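Local coordinates for protein 3-polyprenyl-4-hydroxybenzoate decarboxylase and related decarboxylases (Pelotomaculum thermopropionicum, PDB 6H6X) that binds prenylated FMN with manganese and potassium and, as a UbiD-family enzyme, probably catalyses reversible decarboxylation of aromatic acids such as 2,5-furandicarboxylic acid, at residues Glu76-Ala84 and Ile302-Arg313; Ala127-Leu136 and Val148-Thr156. The protein carries 8 engineered substitutions. All coordinates share one frame; numbering follows the deposited sequence.

Contact 1: Glu76-Ala84 and Ile302-Arg313; sequences EGMLEKLAA and IAREAVLLQTVR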
loop_
_atom_site.group_PDB
_atom_site.type_symbol
_atom_site.label_atom_id
_atom_site.label_comp_id
_atom_site.label_asym_id
_atom_site.label_seq_id
_atom_site.Cartn_x
_atom_site.Cartn_y
_atom_site.Cartn_z
ATOM N N GLU B 76 2.787 -21.377 -0.057
ATOM C CA GLU B 76 1.635 -21.935 0.637
ATOM C C GLU B 76 2.040 -22.815 1.793
ATOM O O GLU B 76 1.320 -22.872 2.772
ATOM C CB GLU B 76 0.728 -22.748 -0.316
ATOM C CG GLU B 76 -0.063 -21.917 -1.337
ATOM C CD GLU B 76 0.753 -21.447 -2.556
ATOM O OE1 GLU B 76 1.739 -22.127 -2.938
ATOM O OE2 GLU B 76 0.412 -20.377 -3.140
ATOM N N GLY B 77 3.176 -23.501 1.699
ATOM C CA GLY B 77 3.582 -24.441 2.763
ATOM C C GLY B 77 4.673 -23.942 3.714
ATOM O O GLY B 77 5.016 -24.624 4.683
ATOM N N MET B 78 5.216 -22.762 3.428
ATOM C CA MET B 78 6.366 -22.166 4.160
ATOM C C MET B 78 6.191 -22.192 5.661
ATOM O O MET B 78 7.064 -22.727 6.393
ATOM C CB MET B 78 6.547 -20.738 3.643
ATOM C CG MET B 78 7.550 -19.841 4.377
ATOM S SD MET B 78 8.072 -18.415 3.392
ATOM C CE MET B 78 6.445 -17.943 2.819
ATOM N N LEU B 79 5.059 -21.684 6.155
ATOM C CA LEU B 79 4.914 -21.547 7.591
ATOM C C LEU B 79 4.870 -22.877 8.310
ATOM O O LEU B 79 5.437 -23.031 9.421
ATOM C CB LEU B 79 3.728 -20.660 7.962
ATOM C CG LEU B 79 3.739 -19.231 7.375
ATOM C CD1 LEU B 79 2.491 -18.450 7.772
ATOM C CD2 LEU B 79 5.010 -18.459 7.762
ATOM N N GLU B 80 4.193 -23.837 7.678
ATOM C CA GLU B 80 4.064 -25.190 8.232
ATOM C C GLU B 80 5.403 -25.896 8.106
ATOM O O GLU B 80 5.840 -26.542 9.043
ATOM C CB GLU B 80 2.938 -26.016 7.546
ATOM C CG GLU B 80 1.500 -25.626 7.982
ATOM C CD GLU B 80 0.801 -24.608 7.045
ATOM O OE1 GLU B 80 -0.444 -24.540 7.059
ATOM O OE2 GLU B 80 1.470 -23.884 6.245
ATOM N N LYS B 81 6.103 -25.743 6.985
ATOM C CA LYS B 81 7.455 -26.334 6.918
ATOM C C LYS B 81 8.369 -25.793 8.031
ATOM O O LYS B 81 9.092 -26.553 8.664
ATOM C CB LYS B 81 8.106 -26.172 5.543
ATOM C CG LYS B 81 9.034 -27.348 5.234
ATOM C CD LYS B 81 10.252 -27.011 4.381
ATOM C CE LYS B 81 10.951 -28.263 3.849
ATOM N NZ LYS B 81 11.244 -29.232 4.940
ATOM N N LEU B 82 8.286 -24.481 8.321
ATOM C CA LEU B 82 9.134 -23.894 9.374
ATOM C C LEU B 82 8.755 -24.448 10.745
ATOM O O LEU B 82 9.631 -24.841 11.503
ATOM C CB LEU B 82 9.138 -22.355 9.342
ATOM C CG LEU B 82 10.098 -21.642 10.316
ATOM C CD1 LEU B 82 11.540 -22.152 10.232
ATOM C CD2 LEU B 82 10.069 -20.136 10.064
ATOM N N ALA B 83 7.462 -24.539 11.040
ATOM C CA ALA B 83 7.023 -25.079 12.359
ATOM C C ALA B 83 7.378 -26.584 12.560
ATOM O O ALA B 83 7.753 -27.028 13.661
ATOM C CB ALA B 83 5.521 -24.864 12.534
ATOM N N ALA B 84 7.277 -27.337 11.475
ATOM C CA ALA B 84 7.743 -28.745 11.435
ATOM C C ALA B 84 9.247 -28.868 11.731
ATOM O O ALA B 84 9.665 -29.764 12.501
ATOM C CB ALA B 84 7.436 -29.387 10.063
ATOM N N ILE B 302 8.957 -13.998 9.201
ATOM C CA ILE B 302 8.527 -15.345 8.811
ATOM C C ILE B 302 8.580 -16.273 9.979
ATOM O O ILE B 302 7.630 -17.029 10.202
ATOM C CB ILE B 302 9.337 -15.859 7.618
ATOM C CG1 ILE B 302 8.933 -15.028 6.410
ATOM C CG2 ILE B 302 9.033 -17.324 7.338
ATOM C CD1 ILE B 302 9.839 -15.212 5.236
ATOM N N ALA B 303 9.636 -16.173 10.780
ATOM C CA ALA B 303 9.708 -16.946 12.022
ATOM C C ALA B 303 8.590 -16.618 12.994
ATOM O O ALA B 303 7.980 -17.531 13.590
ATOM C CB ALA B 303 11.054 -16.751 12.702
ATOM N N ARG B 304 8.302 -15.334 13.157
ATOM C CA ARG B 304 7.190 -14.937 14.069
ATOM C C ARG B 304 5.840 -15.354 13.456
ATOM O O ARG B 304 4.970 -15.751 14.150
ATOM C CB ARG B 304 7.242 -13.474 14.446
ATOM C CG ARG B 304 8.499 -13.074 15.269
ATOM C CD ARG B 304 8.593 -11.597 15.693
ATOM N NE ARG B 304 8.894 -10.706 14.611
ATOM C CZ ARG B 304 10.134 -10.368 14.185
ATOM N NH1 ARG B 304 11.188 -10.883 14.743
ATOM N NH2 ARG B 304 10.312 -9.505 13.154
ATOM N N GLU B 305 5.680 -15.268 12.146
ATOM C CA GLU B 305 4.453 -15.710 11.505
ATOM C C GLU B 305 4.189 -17.207 11.709
ATOM O O GLU B 305 3.069 -17.607 11.924
ATOM C CB GLU B 305 4.448 -15.396 10.031
ATOM C CG GLU B 305 4.168 -13.959 9.684
ATOM C CD GLU B 305 4.292 -13.653 8.177
ATOM O OE1 GLU B 305 4.495 -14.589 7.355
ATOM O OE2 GLU B 305 4.155 -12.463 7.787
ATOM N N ALA B 306 5.215 -18.041 11.649
ATOM C CA ALA B 306 5.029 -19.482 11.863
ATOM C C ALA B 306 4.468 -19.765 13.230
ATOM O O ALA B 306 3.576 -20.570 13.367
ATOM C CB ALA B 306 6.327 -20.231 11.694
ATOM N N VAL B 307 5.021 -19.111 14.233
ATOM C CA VAL B 307 4.538 -19.209 15.603
ATOM C C VAL B 307 3.150 -18.635 15.769
ATOM O O VAL B 307 2.342 -19.230 16.450
ATOM C CB VAL B 307 5.496 -18.512 16.598
ATOM C CG1 VAL B 307 4.857 -18.298 17.979
ATOM C CG2 VAL B 307 6.776 -19.344 16.727
ATOM N N LEU B 308 2.875 -17.483 15.147
ATOM C CA LEU B 308 1.576 -16.890 15.171
ATOM C C LEU B 308 0.482 -17.814 14.544
ATOM O O LEU B 308 -0.618 -17.947 15.115
ATOM C CB LEU B 308 1.588 -15.532 14.479
ATOM C CG LEU B 308 0.240 -14.842 14.231
ATOM C CD1 LEU B 308 -0.331 -14.392 15.571
ATOM C CD2 LEU B 308 0.411 -13.624 13.302
ATOM N N LEU B 309 0.759 -18.402 13.376
ATOM C CA LEU B 309 -0.181 -19.343 12.744
ATOM C C LEU B 309 -0.552 -20.472 13.678
ATOM O O LEU B 309 -1.743 -20.785 13.829
ATOM C CB LEU B 309 0.369 -19.961 11.465
ATOM C CG LEU B 309 -0.601 -20.840 10.651
ATOM C CD1 LEU B 309 -1.894 -20.098 10.276
ATOM C CD2 LEU B 309 0.094 -21.303 9.378
ATOM N N GLN B 310 0.456 -21.091 14.293
ATOM C CA GLN B 310 0.220 -22.186 15.249
ATOM C C GLN B 310 -0.639 -21.754 16.430
ATOM O O GLN B 310 -1.633 -22.420 16.738
ATOM C CB GLN B 310 1.521 -22.776 15.819
ATOM C CG GLN B 310 2.084 -23.936 15.027
ATOM C CD GLN B 310 3.397 -24.435 15.611
ATOM O OE1 GLN B 310 4.255 -23.634 16.034
ATOM N NE2 GLN B 310 3.568 -25.767 15.647
ATOM N N THR B 311 -0.259 -20.668 17.093
ATOM C CA THR B 311 -1.016 -20.207 18.250
ATOM C C THR B 311 -2.477 -19.899 17.932
ATOM O O THR B 311 -3.363 -20.232 18.702
ATOM C CB THR B 311 -0.443 -18.919 18.841
ATOM O OG1 THR B 311 0.977 -19.008 18.914
ATOM C CG2 THR B 311 -1.038 -18.684 20.267
ATOM N N VAL B 312 -2.701 -19.252 16.794
ATOM C CA VAL B 312 -4.022 -18.919 16.387
ATOM C C VAL B 312 -4.792 -20.184 16.003
ATOM O O VAL B 312 -5.950 -20.282 16.347
ATOM C CB VAL B 312 -4.010 -17.887 15.249
ATOM C CG1 VAL B 312 -5.399 -17.643 14.705
ATOM C CG2 VAL B 312 -3.449 -16.555 15.752
ATOM N N ARG B 313 -4.157 -21.121 15.290
ATOM C CA ARG B 313 -4.816 -22.381 14.876
ATOM C C ARG B 313 -5.314 -23.232 16.085
ATOM O O ARG B 313 -6.397 -23.790 16.011
ATOM C CB ARG B 313 -3.923 -23.219 13.971
ATOM C CG ARG B 313 -4.699 -24.199 13.075
ATOM C CD ARG B 313 -3.824 -25.280 12.438
ATOM N NE ARG B 313 -2.841 -24.774 11.456
ATOM C CZ ARG B 313 -3.134 -24.326 10.234
ATOM N NH1 ARG B 313 -4.405 -24.291 9.795
ATOM N NH2 ARG B 313 -2.146 -23.906 9.431
#
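Leu79 drives its isobutyl group as a knob into the hole formed by Ile302, Glu305, Ala306 and Leu309. Its first torsion, with CG beside its own backbone N and anti to the carbonyl carbon (chi1 -57°), aims CG into the hole. There CD2 lies 3.9 Å from Glu305 CB, while CD1 meets Leu309 CD2. Ala306 suits the crossing point because its lone methyl lets the backbones close in, and its CB rests 3.7 Å from Leu79 O. Leu82 has the other common leucine shape, CG anti to the backbone N (chi1 -174°), which brings CD2 within 3.8 Å of Ala303 CA and also near Ile302 CG2. Met78 crosses Ile302 at about a right angle, its flexible thioether setting SD 4.1 Å from Ile302 CD1. Glu305 packs CB and OE1 against Leu79 CD2, while its OE2 accepts a hydrogen bond from Leu324 N.

Toward the exposed side the chemistry turns polar. The amide of Gln310 lies against Ala83 CB, and Glu80, bent at its second torsion, passes over Leu309 CD2 to a salt bridge, OE1 to Arg313 NH2 at 3.0 Å, through one nitrogen of the guanidinium. Segments 76-84 and 302-313 cross at -86°, their axes 8.8 Å apart at closest approach: a nearly perpendicular helix crossing centred on one knob in a hole, which joins the UbiD N-terminal family region to the long helix 294-315 of the C-terminal region.

Contact 2: Ala127-Leu136 and Val148-Thr156; sequences AGPYITAAIL and VSIHRLQVT. With K (potassium ion), chain G; 4LU (1-deoxy-5-O-phosphono-1-(3,3,4,5-tetramethyl-9,11-dioxo-2,3,8,9,10,11-hexahydro-7H-quinolino[1,8-fg]pteridin-12-ium-7-y l)-D-ribitol), chain I.
Ile131 and Leu153 meet across an antiparallel hydrogen-bonded pair, CB to CB at 4.0 Å, and Ala134 CB adds its small methyl against Leu153 CD1. Beta-branched Val155 extends this apolar patch through CG2, which reaches both Pro129 and Ile131. On the face carrying Tyr130 and Gln154, the phenol ring lies under the Gln154 methylene in a CH-pi contact, CB 4.0 Å from the ring centroid. Gln154, extended with CG anti to its backbone N (chi1 -168°), carries CB and CG across the ring at a slant, its amide plane 29° from that of the ring. Tyr130 OH is hydrogen-bonded to Glu254 OE1, whereas Gln154 OE1 takes its bond from Gly255 N. Replacing Tyr130 by an alanine would remove ring and hydroxyl, and is likely to open a gap beneath Gln154 and cost Glu254 a hydrogen-bond partner.

Between the two paired regions the strands part, and waters fill in: one links Ile131 O, Ala134 N and His151 O, another Ala134 O and His151 N. Pairing resumes with Leu136 N to Ser149 O, 2.8 Å. Along 148-152 backbone groups serve the cofactor site: Arg152 N donates to O4 of the prenylated FMN at 2.9 Å, Ile150 N to its O2', and Val148 O binds potassium at 2.9 Å. Ser149 OG and His151 NE2 share a hydrogen bond of 2.7 Å in the imidazole plane, and with ND1 hydrogen-bonded to Leu164 O the ring's rotation is fixed.

The hairpin of strands 130-139 and 146-157 is flanked by strand 184-190 beside the first strand and strand 160-163 beside the second, while strand 252-258 packs near Tyr130 and Arg152.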
loop_
_atom_site.group_PDB
_atom_site.type_symbol
_atom_site.label_atom_id
_atom_site.label_comp_id
_atom_site.label_asym_id
_atom_site.label_seq_id
_atom_site.Cartn_x
_atom_site.Cartn_y
_atom_site.Cartn_z
ATOM N N ALA B 127 27.207 4.626 15.186
ATOM C CA ALA B 127 28.505 4.873 15.827
ATOM C C ALA B 127 29.750 4.489 15.027
ATOM O O ALA B 127 30.819 5.031 15.265
ATOM C CB ALA B 127 28.552 4.167 17.158
ATOM N N GLY B 128 29.619 3.541 14.109
ATOM C CA GLY B 128 30.715 3.161 13.234
ATOM C C GLY B 128 30.282 1.975 12.371
ATOM O O GLY B 128 29.088 1.732 12.200
ATOM N N PRO B 129 31.244 1.214 11.841
ATOM C CA PRO B 129 30.910 0.024 11.069
ATOM C C PRO B 129 30.264 -1.051 11.948
ATOM O O PRO B 129 30.640 -1.201 13.109
ATOM C CB PRO B 129 32.255 -0.448 10.564
ATOM C CG PRO B 129 33.179 0.727 10.695
ATOM C CD PRO B 129 32.699 1.402 11.943
ATOM N N TYR B 130 29.259 -1.741 11.409
ATOM C CA TYR B 130 28.564 -2.805 12.130
ATOM C C TYR B 130 28.506 -4.067 11.327
ATOM O O TYR B 130 28.248 -4.030 10.128
ATOM C CB TYR B 130 27.133 -2.399 12.448
ATOM C CG TYR B 130 26.978 -1.734 13.784
ATOM C CD1 TYR B 130 27.226 -0.399 13.933
ATOM C CD2 TYR B 130 26.537 -2.442 14.885
ATOM C CE1 TYR B 130 27.075 0.233 15.156
ATOM C CE2 TYR B 130 26.384 -1.831 16.099
ATOM C CZ TYR B 130 26.666 -0.473 16.212
ATOM O OH TYR B 130 26.512 0.180 17.392
ATOM N N ILE B 131 28.744 -5.182 12.004
ATOM C CA ILE B 131 28.518 -6.523 11.444
ATOM C C ILE B 131 27.067 -6.835 11.768
ATOM O O ILE B 131 26.711 -6.873 12.932
ATOM C CB ILE B 131 29.456 -7.567 12.098
ATOM C CG1 ILE B 131 30.924 -7.195 11.810
ATOM C CG2 ILE B 131 29.146 -8.973 11.612
ATOM C CD1 ILE B 131 31.915 -8.098 12.497
ATOM N N THR B 132 26.246 -7.031 10.736
ATOM C CA THR B 132 24.804 -7.196 10.904
ATOM C C THR B 132 24.268 -8.551 10.460
ATOM O O THR B 132 23.108 -8.797 10.680
ATOM C CB THR B 132 24.031 -6.138 10.126
ATOM O OG1 THR B 132 24.469 -6.156 8.768
ATOM C CG2 THR B 132 24.337 -4.760 10.695
ATOM N N ALA B 133 25.088 -9.400 9.841
ATOM C CA ALA B 133 24.600 -10.664 9.313
ATOM C C ALA B 133 25.304 -11.912 9.834
ATOM O O ALA B 133 25.312 -12.949 9.176
ATOM C CB ALA B 133 24.638 -10.637 7.807
ATOM N N ALA B 134 25.860 -11.822 11.014
ATOM C CA ALA B 134 26.620 -12.901 11.592
ATOM C C ALA B 134 25.705 -13.690 12.480
ATOM O O ALA B 134 25.063 -13.119 13.351
ATOM C CB ALA B 134 27.775 -12.383 12.432
ATOM N N ILE B 135 25.662 -15.008 12.271
ATOM C CA ILE B 135 25.069 -15.890 13.255
ATOM C C ILE B 135 26.073 -16.129 14.382
ATOM O O ILE B 135 27.246 -16.347 14.138
ATOM C CB ILE B 135 24.530 -17.196 12.658
ATOM C CG1 ILE B 135 25.635 -18.109 12.100
ATOM C CG2 ILE B 135 23.501 -16.886 11.599
ATOM C CD1 ILE B 135 25.102 -19.481 11.660
ATOM N N LEU B 136 25.610 -16.037 15.615
ATOM C CA LEU B 136 26.439 -16.162 16.799
ATOM C C LEU B 136 26.111 -17.516 17.438
ATOM O O LEU B 136 24.998 -17.715 17.898
ATOM C CB LEU B 136 26.141 -15.049 17.786
ATOM C CG LEU B 136 27.130 -14.908 18.950
ATOM C CD1 LEU B 136 27.126 -13.472 19.454
ATOM C CD2 LEU B 136 26.850 -15.880 20.075
ATOM N N VAL B 148 21.906 -20.468 18.665
ATOM C CA VAL B 148 22.287 -19.563 17.608
ATOM C C VAL B 148 21.329 -18.348 17.646
ATOM O O VAL B 148 20.135 -18.510 17.773
ATOM C CB VAL B 148 22.173 -20.258 16.257
ATOM C CG1 VAL B 148 22.690 -19.381 15.129
ATOM C CG2 VAL B 148 22.850 -21.635 16.316
ATOM N N SER B 149 21.883 -17.154 17.522
ATOM C CA SER B 149 21.118 -15.913 17.374
ATOM C C SER B 149 21.932 -14.889 16.567
ATOM O O SER B 149 23.136 -15.072 16.340
ATOM C CB SER B 149 20.783 -15.334 18.778
ATOM O OG SER B 149 21.897 -15.438 19.662
ATOM N N ILE B 150 21.273 -13.807 16.151
ATOM C CA ILE B 150 21.955 -12.758 15.403
ATOM C C ILE B 150 21.958 -11.496 16.252
ATOM O O ILE B 150 20.902 -11.035 16.693
ATOM C CB ILE B 150 21.258 -12.482 14.050
ATOM C CG1 ILE B 150 21.398 -13.697 13.149
ATOM C CG2 ILE B 150 21.859 -11.233 13.366
ATOM C CD1 ILE B 150 20.763 -13.509 11.774
ATOM N N HIS B 151 23.139 -10.925 16.422
ATOM C CA HIS B 151 23.370 -9.692 17.225
ATOM C C HIS B 151 24.158 -8.714 16.384
ATOM O O HIS B 151 25.063 -9.110 15.619
ATOM C CB HIS B 151 24.138 -10.024 18.523
ATOM C CG HIS B 151 23.445 -11.059 19.341
ATOM N ND1 HIS B 151 22.575 -10.743 20.356
ATOM C CD2 HIS B 151 23.383 -12.404 19.201
ATOM C CE1 HIS B 151 22.035 -11.854 20.836
ATOM N NE2 HIS B 151 22.500 -12.875 20.141
ATOM N N ARG B 152 23.794 -7.433 16.469
ATOM C CA ARG B 152 24.638 -6.404 15.897
ATOM C C ARG B 152 25.963 -6.353 16.667
ATOM O O ARG B 152 25.990 -6.517 17.883
ATOM C CB ARG B 152 23.936 -5.062 15.877
ATOM C CG ARG B 152 23.835 -4.371 17.216
ATOM C CD ARG B 152 22.967 -3.132 17.114
ATOM N NE ARG B 152 23.088 -2.317 18.320
ATOM C CZ ARG B 152 22.123 -1.600 18.901
ATOM N NH1 ARG B 152 20.865 -1.562 18.433
ATOM N NH2 ARG B 152 22.424 -0.920 19.998
ATOM N N LEU B 153 27.051 -6.195 15.930
ATOM C CA LEU B 153 28.371 -6.138 16.499
ATOM C C LEU B 153 29.049 -4.853 16.000
ATOM O O LEU B 153 29.230 -4.650 14.801
ATOM C CB LEU B 153 29.158 -7.362 16.063
ATOM C CG LEU B 153 28.508 -8.657 16.506
ATOM C CD1 LEU B 153 28.803 -9.771 15.557
ATOM C CD2 LEU B 153 28.987 -8.998 17.889
ATOM N N GLN B 154 29.353 -3.947 16.917
ATOM C CA GLN B 154 30.050 -2.715 16.572
ATOM C C GLN B 154 31.541 -3.012 16.501
ATOM O O GLN B 154 32.111 -3.579 17.427
ATOM C CB GLN B 154 29.788 -1.612 17.619
ATOM C CG GLN B 154 30.263 -0.220 17.156
ATOM C CD GLN B 154 30.123 0.854 18.207
ATOM O OE1 GLN B 154 29.286 0.766 19.116
ATOM N NE2 GLN B 154 30.942 1.898 18.071
ATOM N N VAL B 155 32.181 -2.636 15.413
ATOM C CA VAL B 155 33.623 -2.782 15.313
ATOM C C VAL B 155 34.236 -1.629 16.101
ATOM O O VAL B 155 34.126 -0.482 15.701
ATOM C CB VAL B 155 34.083 -2.761 13.858
ATOM C CG1 VAL B 155 35.600 -2.973 13.752
ATOM C CG2 VAL B 155 33.338 -3.819 13.082
ATOM N N THR B 156 34.801 -1.933 17.263
ATOM C CA THR B 156 35.372 -0.909 18.136
ATOM C C THR B 156 36.922 -0.901 18.163
ATOM O O THR B 156 37.508 0.054 18.643
ATOM C CB THR B 156 34.847 -1.049 19.563
ATOM O OG1 THR B 156 35.191 -2.336 20.050
ATOM C CG2 THR B 156 33.323 -0.864 19.626
HETATM K K K G . 17.352 -18.001 18.091
HETATM C C9 4LU I . 17.988 -10.342 14.308
HETATM C C8 4LU I . 18.285 -10.068 12.939
HETATM C C7 4LU I . 19.057 -8.972 12.541
HETATM C C10 4LU I . 18.839 -9.091 17.751
HETATM C C6 4LU I . 19.374 -7.917 13.587
HETATM N N3 4LU I . 20.616 -8.160 19.692
HETATM C C2 4LU I . 19.712 -9.146 19.999
HETATM C C13 4LU I . 20.460 -5.969 12.024
HETATM C C5 4LU I . 20.241 -6.645 13.362
HETATM C C1 4LU I . 19.902 -6.092 15.736
HETATM O O2 4LU I . 19.696 -9.637 21.171
HETATM N N1 4LU I . 18.852 -9.607 19.043
HETATM C C4 4LU I . 20.688 -7.590 18.452
HETATM O O4 4LU I . 21.544 -6.701 18.206
HETATM C C4A 4LU I . 19.740 -8.064 17.383
HETATM N N5 4LU I . 19.767 -7.554 16.043
HETATM C C3 4LU I . 20.511 -5.814 14.568
HETATM C C12 4LU I . 21.653 -7.297 13.419
HETATM C C5A 4LU I . 19.201 -8.318 14.987
HETATM C C7M 4LU I . 19.339 -8.715 11.062
HETATM C C8M 4LU I . 17.764 -11.087 11.962
HETATM C C9A 4LU I . 18.372 -9.495 15.370
HETATM N N10 4LU I . 17.969 -9.606 16.756
HETATM C "C1'" 4LU I . 17.012 -10.623 17.190
HETATM C "C2'" 4LU I . 17.571 -12.013 17.571
HETATM O "O2'" 4LU I . 18.552 -12.509 16.654
HETATM C "C3'" 4LU I . 16.409 -12.993 17.566
HETATM O "O3'" 4LU I . 15.329 -12.453 18.332
HETATM C "C4'" 4LU I . 16.824 -14.383 18.058
HETATM O "O4'" 4LU I . 15.913 -15.453 17.661
HETATM C "C5'" 4LU I . 17.004 -14.517 19.561
HETATM O "O5'" 4LU I . 17.378 -15.908 19.658
HETATM P P 4LU I . 17.291 -16.760 21.039
HETATM O O2P 4LU I . 17.985 -18.110 20.777
HETATM O O3P 4LU I . 18.106 -15.946 22.085
HETATM O O1P 4LU I . 15.791 -16.911 21.296
HETATM O O HOH W 1 25.770 -9.628 13.134
HETATM O O HOH W 2 25.769 -12.015 15.741
HETATM O O HOH W 3 23.393 -17.653 20.584
#

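Overall arrangement
Contacts 1 and 2 are both largely buried, yet they share no helix or strand and lie on opposite sides of the chain's centre, about 27 Å between their centres and about 10 Å between nearest atoms. Contact 1 joins helices far apart in sequence and relies on interlocked apolar side chains, its one salt bridge lying at an exposed margin. Contact 2 joins neighbouring strands of one sheet through backbone hydrogen bonds, and several of its polar atoms serve waters, flavin and potassium. Contact 2 thus builds part of the cofactor pocket directly, whereas contact 1 approaches it from the other side, the Ala303 side chain lying about 7 Å from the prenylated FMN.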